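Local coordinates for nucleoporin nup120 (Schizosaccharomyces pombe, PDB 4GQ2), which serves as a structural component of the nuclear pore complex, whose nucleoporins can also dock transiently associated nuclear transport factors, at residues A[372-380]-A[391-399]; A[283-294]-A[346-356]. One frame throughout, in Å; residues are numbered along the deposited sequence.

Interaction 1 of 2, residues A[372-380]-A[391-399]; sequences LNTVIQKCN and CVWSHSLDS
Residues 373-380 and 391-395 pair as the two antiparallel strands of a beta hairpin within the beta-propeller domain. Lys378 and Ser394 form one hydrogen-bonded pair, with Lys378 N to Ser394 O at 2.9 Å and a bond returned from Ser394 N to Lys378 O. Asn380 and Val392 form the next such pair. The non-hydrogen-bonded pair Cys379 with Trp393 lies between them, and Gln377 with His395 lies beyond Lys378-Ser394.

Near Ser396 a side chain takes over from the backbone. Ser396 OG sits between its own backbone N and carbonyl carbon (chi1 70°). From there it accepts an almost straight bond from Ile376 N, N to OG 3.1 Å. Ser396 N still donates to Ile376 O, but that bond is more bent, 136° at the hydrogen. Both backbone polar groups of Ile376 are therefore gripped by this one serine.

The main side-chain contact lies on the face that carries Gln377, Cys379, Trp393 and His395. Cys379 CB stands over the six-membered ring of Trp393, 3.4 Å from its centroid, a CH-pi contact. Cys379 SG lies over the same ring at 4.1 Å from the centroid, a sulfur-aromatic contact. This sulfur also touches Cys391 SG at 3.8 Å, a van der Waals contact. The Gln377 amide is turned 71° from the indole plane, and its OE1 approaches Trp393 CZ3 obliquely.

Trp393 also packs on Ile366 of strand 361-370, and His395 bonds through its backbone to strand 3-11, which joins 390-395 in parallel. Strands 346-354, 361-370, 373-382 and 390-395 run antiparallel in order, as in a propeller blade; this hairpin is its second half.

Interaction 2 of 2, residues A[283-294]-A[346-356]; sequences QSFPYLTSDHTT and MLSDFQLISSE
Thr289, His292 and Asp291 meet strand 346-354 through side chains and a water, with no direct backbone hydrogen bond between the two segments. Among the polar contacts, Ser354 OG donates to Asp291 OD2 at 2.7 Å, from above the carboxylate plane. Asp291 OD1 is held by Phe297 N. His292 NE2 donates to Gln351 OE1 at 2.8 Å. This bond is bent, and the ring and amide planes are 61° apart. Gln351 OE1 also accepts from Phe525 N, while Gln351 NE2 is tied to Phe350 O, which helps fix the turn of the amide.

One water bridges the strands. It accepts from Leu352 N at 2.7 Å, donates to Ser290 O, and bonds Thr289 OG1. A CA-H...O contact, Asp291 CA to Leu352 O at 3.1 Å, lies close by.

The aromatic contacts centre on Phe350. Two backbone carbonyl oxygens, Pro286 O and Tyr287 O, lie at the edge of its ring, with CZ 3.4 Å from Tyr287 O. The apolar contacts are Thr289 CG2, which reaches CE2 of the same ring at 3.5 Å, and Leu347 CB, which lies over one face of the Phe285 ring.

Ser348 and Asp349 together face Ala367 in a classic beta bulge. Strand 288-290 belongs to one four-stranded sheet and 346-354 to the next, so this is the side-chain packing between neighbouring blades of a beta-propeller.

Both contacts lie in the beta-propeller domain and share one mixed sheet. In that sheet strand 346-354 is an outermost strand, followed by 361-370, 373-382 and 390-395. Interaction 1 pairs the last two of these strands; interaction 2 packs 346-354 against strand 288-290 of the preceding sheet. Strand 361-370 lies between them, so their centres are 15 Å apart and their nearest atoms about 7 Å, without touching. Along the chain they come in series, interaction 2 closing before interaction 1 opens. One contact thus builds the sheet from within, and the other joins it to the neighbouring blade of the propeller.

Interaction 1 of 2, residues A[372-380]-A[391-399]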
# COMPACT_ATOMS: atom_id res chain seq x y z
N LEU A 372 24.32 16.74 1.15
CA LEU A 372 23.18 15.85 1.37
C LEU A 372 23.50 14.37 1.58
O LEU A 372 22.60 13.53 1.64
CB LEU A 372 22.19 16.01 0.22
CG LEU A 372 21.61 17.40 -0.04
CD1 LEU A 372 20.76 17.38 -1.30
CD2 LEU A 372 20.79 17.88 1.15
N ASN A 373 24.79 14.05 1.69
CA ASN A 373 25.25 12.69 1.93
C ASN A 373 25.53 12.47 3.41
O ASN A 373 25.88 13.42 4.12
CB ASN A 373 26.51 12.38 1.11
CG ASN A 373 26.21 12.18 -0.36
OD1 ASN A 373 26.78 12.87 -1.21
ND2 ASN A 373 25.33 11.24 -0.67
N THR A 374 25.42 11.22 3.86
CA THR A 374 25.51 10.91 5.29
C THR A 374 26.12 9.53 5.55
O THR A 374 25.78 8.55 4.89
CB THR A 374 24.11 10.97 5.93
OG1 THR A 374 23.48 12.22 5.62
CG2 THR A 374 24.19 10.81 7.44
N VAL A 375 27.02 9.45 6.54
CA VAL A 375 27.52 8.17 7.04
C VAL A 375 27.38 8.08 8.56
O VAL A 375 27.71 9.03 9.27
CB VAL A 375 28.98 7.88 6.63
CG1 VAL A 375 29.45 6.55 7.21
CG2 VAL A 375 29.14 7.86 5.12
N ILE A 376 26.89 6.95 9.03
CA ILE A 376 26.82 6.69 10.46
C ILE A 376 27.82 5.59 10.82
O ILE A 376 27.90 4.56 10.14
CB ILE A 376 25.39 6.33 10.93
CG1 ILE A 376 24.53 7.60 11.09
CG2 ILE A 376 25.40 5.64 12.28
CD1 ILE A 376 24.02 8.18 9.79
N GLN A 377 28.59 5.83 11.89
CA GLN A 377 29.54 4.85 12.40
C GLN A 377 29.28 4.52 13.86
O GLN A 377 28.96 5.41 14.65
CB GLN A 377 30.97 5.39 12.30
CG GLN A 377 31.47 5.72 10.90
CD GLN A 377 32.86 6.34 10.92
OE1 GLN A 377 33.30 6.87 11.95
NE2 GLN A 377 33.55 6.28 9.79
N LYS A 378 29.42 3.24 14.21
CA LYS A 378 29.45 2.81 15.60
C LYS A 378 30.84 2.29 15.96
O LYS A 378 31.51 1.66 15.14
CB LYS A 378 28.43 1.70 15.85
CG LYS A 378 27.02 2.18 16.13
CD LYS A 378 26.11 1.00 16.45
CE LYS A 378 24.70 1.47 16.80
NZ LYS A 378 23.74 0.35 16.97
N CYS A 379 31.26 2.56 17.20
CA CYS A 379 32.49 1.99 17.74
C CYS A 379 32.23 1.33 19.08
O CYS A 379 31.79 1.99 20.03
CB CYS A 379 33.58 3.05 17.90
SG CYS A 379 34.95 2.54 18.97
N ASN A 380 32.51 0.04 19.15
CA ASN A 380 32.57 -0.68 20.41
C ASN A 380 33.97 -0.59 20.99
O ASN A 380 34.90 -1.24 20.49
CB ASN A 380 32.14 -2.14 20.25
CG ASN A 380 30.75 -2.40 20.79
OD1 ASN A 380 29.85 -2.81 20.05
ND2 ASN A 380 30.56 -2.17 22.09
N CYS A 391 38.91 -1.55 19.65
CA CYS A 391 37.83 -0.86 18.94
C CYS A 391 37.26 -1.67 17.78
O CYS A 391 37.93 -1.91 16.78
CB CYS A 391 38.31 0.51 18.44
SG CYS A 391 38.59 1.71 19.76
N VAL A 392 36.00 -2.09 17.94
CA VAL A 392 35.28 -2.80 16.89
C VAL A 392 34.31 -1.83 16.20
O VAL A 392 33.39 -1.29 16.84
CB VAL A 392 34.52 -4.03 17.46
CG1 VAL A 392 33.96 -4.88 16.33
CG2 VAL A 392 35.44 -4.86 18.35
N TRP A 393 34.52 -1.63 14.90
CA TRP A 393 33.81 -0.60 14.13
C TRP A 393 32.79 -1.16 13.19
O TRP A 393 32.96 -2.25 12.63
CB TRP A 393 34.81 0.24 13.35
CG TRP A 393 35.65 1.16 14.20
CD1 TRP A 393 36.86 0.87 14.81
CD2 TRP A 393 35.36 2.55 14.56
NE1 TRP A 393 37.33 1.95 15.51
CE2 TRP A 393 36.48 2.99 15.41
CE3 TRP A 393 34.32 3.44 14.29
CZ2 TRP A 393 36.54 4.27 15.94
CZ3 TRP A 393 34.40 4.73 14.83
CH2 TRP A 393 35.48 5.13 15.64
N SER A 394 31.70 -0.41 12.99
CA SER A 394 30.70 -0.70 11.96
C SER A 394 30.17 0.60 11.32
O SER A 394 30.22 1.66 11.94
CB SER A 394 29.56 -1.55 12.52
OG SER A 394 29.06 -1.02 13.73
N HIS A 395 29.69 0.52 10.08
CA HIS A 395 29.22 1.71 9.38
C HIS A 395 28.12 1.44 8.40
O HIS A 395 27.82 0.28 8.11
CB HIS A 395 30.38 2.42 8.68
CG HIS A 395 30.94 1.65 7.52
ND1 HIS A 395 30.69 1.99 6.24
CD2 HIS A 395 31.75 0.52 7.47
CE1 HIS A 395 31.32 1.13 5.42
NE2 HIS A 395 31.97 0.23 6.17
N SER A 396 27.52 2.51 7.89
CA SER A 396 26.43 2.44 6.91
C SER A 396 26.91 2.82 5.52
O SER A 396 27.55 3.86 5.34
CB SER A 396 25.28 3.35 7.32
OG SER A 396 25.65 4.72 7.19
N LEU A 397 26.58 1.99 4.53
CA LEU A 397 26.91 2.27 3.14
C LEU A 397 25.68 2.80 2.41
O LEU A 397 25.06 2.10 1.61
CB LEU A 397 27.46 1.00 2.46
CG LEU A 397 28.46 1.06 1.29
CD1 LEU A 397 27.80 1.46 -0.03
CD2 LEU A 397 29.66 1.95 1.60
N ASP A 398 25.33 4.05 2.69
CA ASP A 398 24.13 4.65 2.12
C ASP A 398 24.41 5.47 0.86
O ASP A 398 25.35 6.27 0.81
CB ASP A 398 23.39 5.50 3.16
CG ASP A 398 22.02 5.94 2.68
OD1 ASP A 398 21.30 5.12 2.07
OD2 ASP A 398 21.66 7.12 2.90
N SER A 399 23.58 5.25 -0.16
CA SER A 399 23.68 5.96 -1.43
C SER A 399 22.69 7.12 -1.49
O SER A 399 23.09 8.28 -1.41
CB SER A 399 23.43 4.99 -2.59
OG SER A 399 22.18 4.34 -2.45

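Interaction 2 of 2, residues A[283-294]-A[346-356]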
# COMPACT_ATOMS: atom_id res chain seq x y z
N GLN A 283 33.92 25.46 10.91
CA GLN A 283 32.79 24.53 10.84
C GLN A 283 32.13 24.43 12.22
O GLN A 283 32.82 24.33 13.23
CB GLN A 283 33.23 23.15 10.36
CG GLN A 283 34.32 23.15 9.29
CD GLN A 283 35.72 22.94 9.86
OE1 GLN A 283 36.06 23.47 10.92
NE2 GLN A 283 36.54 22.17 9.15
N SER A 284 30.80 24.45 12.24
CA SER A 284 30.06 24.44 13.51
C SER A 284 29.37 23.11 13.77
O SER A 284 28.47 22.70 13.02
CB SER A 284 29.06 25.59 13.56
OG SER A 284 28.54 25.73 14.87
N PHE A 285 29.79 22.45 14.85
CA PHE A 285 29.25 21.16 15.27
C PHE A 285 29.50 20.95 16.77
O PHE A 285 30.34 21.64 17.35
CB PHE A 285 29.87 20.01 14.46
CG PHE A 285 31.36 20.15 14.24
CD1 PHE A 285 32.26 19.98 15.29
CD2 PHE A 285 31.86 20.44 12.97
CE1 PHE A 285 33.63 20.11 15.08
CE2 PHE A 285 33.22 20.57 12.76
CZ PHE A 285 34.11 20.40 13.81
N PRO A 286 28.76 20.02 17.40
CA PRO A 286 29.05 19.74 18.81
C PRO A 286 30.43 19.11 19.02
O PRO A 286 30.91 18.36 18.17
CB PRO A 286 27.93 18.76 19.22
CG PRO A 286 27.40 18.21 17.95
CD PRO A 286 27.58 19.28 16.92
N TYR A 287 31.06 19.45 20.14
CA TYR A 287 32.38 18.95 20.51
C TYR A 287 32.28 18.03 21.71
O TYR A 287 33.16 17.20 21.94
CB TYR A 287 33.30 20.11 20.88
CG TYR A 287 33.99 20.80 19.72
CD1 TYR A 287 33.38 21.85 19.06
CD2 TYR A 287 35.27 20.41 19.33
CE1 TYR A 287 34.02 22.50 18.01
CE2 TYR A 287 35.92 21.05 18.28
CZ TYR A 287 35.29 22.09 17.63
OH TYR A 287 35.92 22.72 16.58
N LEU A 288 31.20 18.18 22.47
CA LEU A 288 31.03 17.44 23.71
C LEU A 288 29.73 16.66 23.74
O LEU A 288 28.70 17.12 23.23
CB LEU A 288 31.05 18.40 24.91
CG LEU A 288 32.34 19.14 25.27
CD1 LEU A 288 32.11 20.00 26.50
CD2 LEU A 288 33.50 18.18 25.50
N THR A 289 29.78 15.47 24.33
CA THR A 289 28.57 14.74 24.73
C THR A 289 28.83 13.87 25.96
O THR A 289 29.97 13.48 26.22
CB THR A 289 27.99 13.88 23.58
OG1 THR A 289 26.61 13.61 23.84
CG2 THR A 289 28.76 12.57 23.42
N SER A 290 27.78 13.57 26.71
CA SER A 290 27.90 12.71 27.88
C SER A 290 27.03 11.46 27.72
O SER A 290 26.07 11.48 26.95
CB SER A 290 27.52 13.46 29.16
OG SER A 290 26.12 13.54 29.33
N ASP A 291 27.38 10.40 28.44
CA ASP A 291 26.61 9.16 28.36
C ASP A 291 25.31 9.29 29.14
O ASP A 291 25.25 9.97 30.17
CB ASP A 291 27.44 7.95 28.81
CG ASP A 291 27.83 8.00 30.27
OD1 ASP A 291 28.45 9.00 30.68
OD2 ASP A 291 27.52 7.04 31.00
N HIS A 292 24.27 8.62 28.64
CA HIS A 292 22.90 8.81 29.11
C HIS A 292 22.58 8.04 30.36
O HIS A 292 21.63 8.37 31.08
CB HIS A 292 21.91 8.46 28.00
CG HIS A 292 22.08 9.29 26.75
ND1 HIS A 292 21.29 10.34 26.46
CD2 HIS A 292 23.00 9.18 25.70
CE1 HIS A 292 21.68 10.87 25.28
NE2 HIS A 292 22.72 10.16 24.82
N THR A 293 23.37 7.00 30.63
CA THR A 293 23.12 6.14 31.78
C THR A 293 23.61 6.79 33.09
O THR A 293 22.80 7.18 33.93
CB THR A 293 23.69 4.71 31.57
OG1 THR A 293 24.01 4.11 32.83
CG2 THR A 293 24.94 4.75 30.71
N THR A 294 24.92 6.91 33.25
CA THR A 294 25.49 7.62 34.39
C THR A 294 26.20 8.86 33.88
O THR A 294 27.27 8.76 33.29
CB THR A 294 26.50 6.74 35.17
OG1 THR A 294 27.50 6.24 34.27
CG2 THR A 294 25.80 5.57 35.86
N MET A 346 32.28 16.26 7.13
CA MET A 346 32.23 16.98 8.40
C MET A 346 31.47 16.20 9.47
O MET A 346 30.49 15.52 9.18
CB MET A 346 31.57 18.35 8.24
CG MET A 346 32.41 19.38 7.49
SD MET A 346 31.74 21.04 7.64
CE MET A 346 32.59 21.87 6.30
N LEU A 347 31.93 16.32 10.70
CA LEU A 347 31.21 15.79 11.84
C LEU A 347 29.90 16.55 11.97
O LEU A 347 29.88 17.78 12.01
CB LEU A 347 32.03 15.93 13.13
CG LEU A 347 31.39 15.36 14.39
CD1 LEU A 347 31.15 13.87 14.20
CD2 LEU A 347 32.26 15.60 15.61
N SER A 348 28.80 15.81 12.04
CA SER A 348 27.49 16.40 12.29
C SER A 348 27.13 16.31 13.77
O SER A 348 26.68 17.29 14.36
CB SER A 348 26.42 15.72 11.43
OG SER A 348 25.12 16.01 11.93
N ASP A 349 27.35 15.14 14.36
CA ASP A 349 26.93 14.89 15.73
C ASP A 349 27.47 13.54 16.18
O ASP A 349 27.96 12.76 15.36
CB ASP A 349 25.39 14.89 15.81
CG ASP A 349 24.87 15.14 17.21
OD1 ASP A 349 25.67 15.25 18.17
OD2 ASP A 349 23.63 15.23 17.36
N PHE A 350 27.39 13.27 17.48
CA PHE A 350 27.79 11.97 18.02
C PHE A 350 27.18 11.73 19.40
O PHE A 350 26.79 12.67 20.08
CB PHE A 350 29.33 11.80 18.02
CG PHE A 350 30.06 12.77 18.92
CD1 PHE A 350 30.27 14.08 18.53
CD2 PHE A 350 30.56 12.35 20.15
CE1 PHE A 350 30.94 14.97 19.36
CE2 PHE A 350 31.24 13.23 20.98
CZ PHE A 350 31.43 14.55 20.58
N GLN A 351 27.06 10.46 19.78
CA GLN A 351 26.54 10.09 21.10
C GLN A 351 27.48 9.13 21.80
O GLN A 351 28.31 8.48 21.15
CB GLN A 351 25.14 9.46 21.00
CG GLN A 351 24.06 10.35 20.43
CD GLN A 351 23.51 11.32 21.44
OE1 GLN A 351 22.54 11.03 22.13
NE2 GLN A 351 24.13 12.50 21.54
N LEU A 352 27.33 9.01 23.12
CA LEU A 352 28.14 8.10 23.92
C LEU A 352 27.26 7.27 24.86
O LEU A 352 26.37 7.81 25.53
CB LEU A 352 29.19 8.88 24.72
CG LEU A 352 30.08 8.16 25.73
CD1 LEU A 352 31.07 7.23 25.04
CD2 LEU A 352 30.80 9.17 26.61
N ILE A 353 27.52 5.96 24.90
CA ILE A 353 26.73 5.04 25.72
C ILE A 353 27.63 4.05 26.47
O ILE A 353 28.38 3.29 25.84
CB ILE A 353 25.69 4.26 24.87
CG1 ILE A 353 24.73 5.22 24.14
CG2 ILE A 353 24.88 3.29 25.73
CD1 ILE A 353 25.14 5.53 22.71
N SER A 354 27.56 4.06 27.80
CA SER A 354 28.22 3.05 28.63
C SER A 354 27.22 1.96 29.01
O SER A 354 26.02 2.23 29.15
CB SER A 354 28.86 3.67 29.87
OG SER A 354 27.92 4.36 30.67
N SER A 355 27.71 0.74 29.20
CA SER A 355 26.83 -0.44 29.26
C SER A 355 26.34 -0.86 30.65
O SER A 355 25.76 -1.95 30.80
CB SER A 355 27.49 -1.62 28.53
OG SER A 355 28.82 -1.82 28.98
N GLU A 356 26.56 -0.02 31.66
CA GLU A 356 26.17 -0.29 33.06
C GLU A 356 26.91 -1.47 33.70
O GLU A 356 26.92 -1.60 34.93
CB GLU A 356 24.65 -0.50 33.19
CG GLU A 356 23.83 0.78 33.13
CD GLU A 356 22.35 0.52 32.95
OE1 GLU A 356 21.98 -0.17 31.97
OE2 GLU A 356 21.55 1.01 33.78
O HOH W 1 25.85 11.09 24.04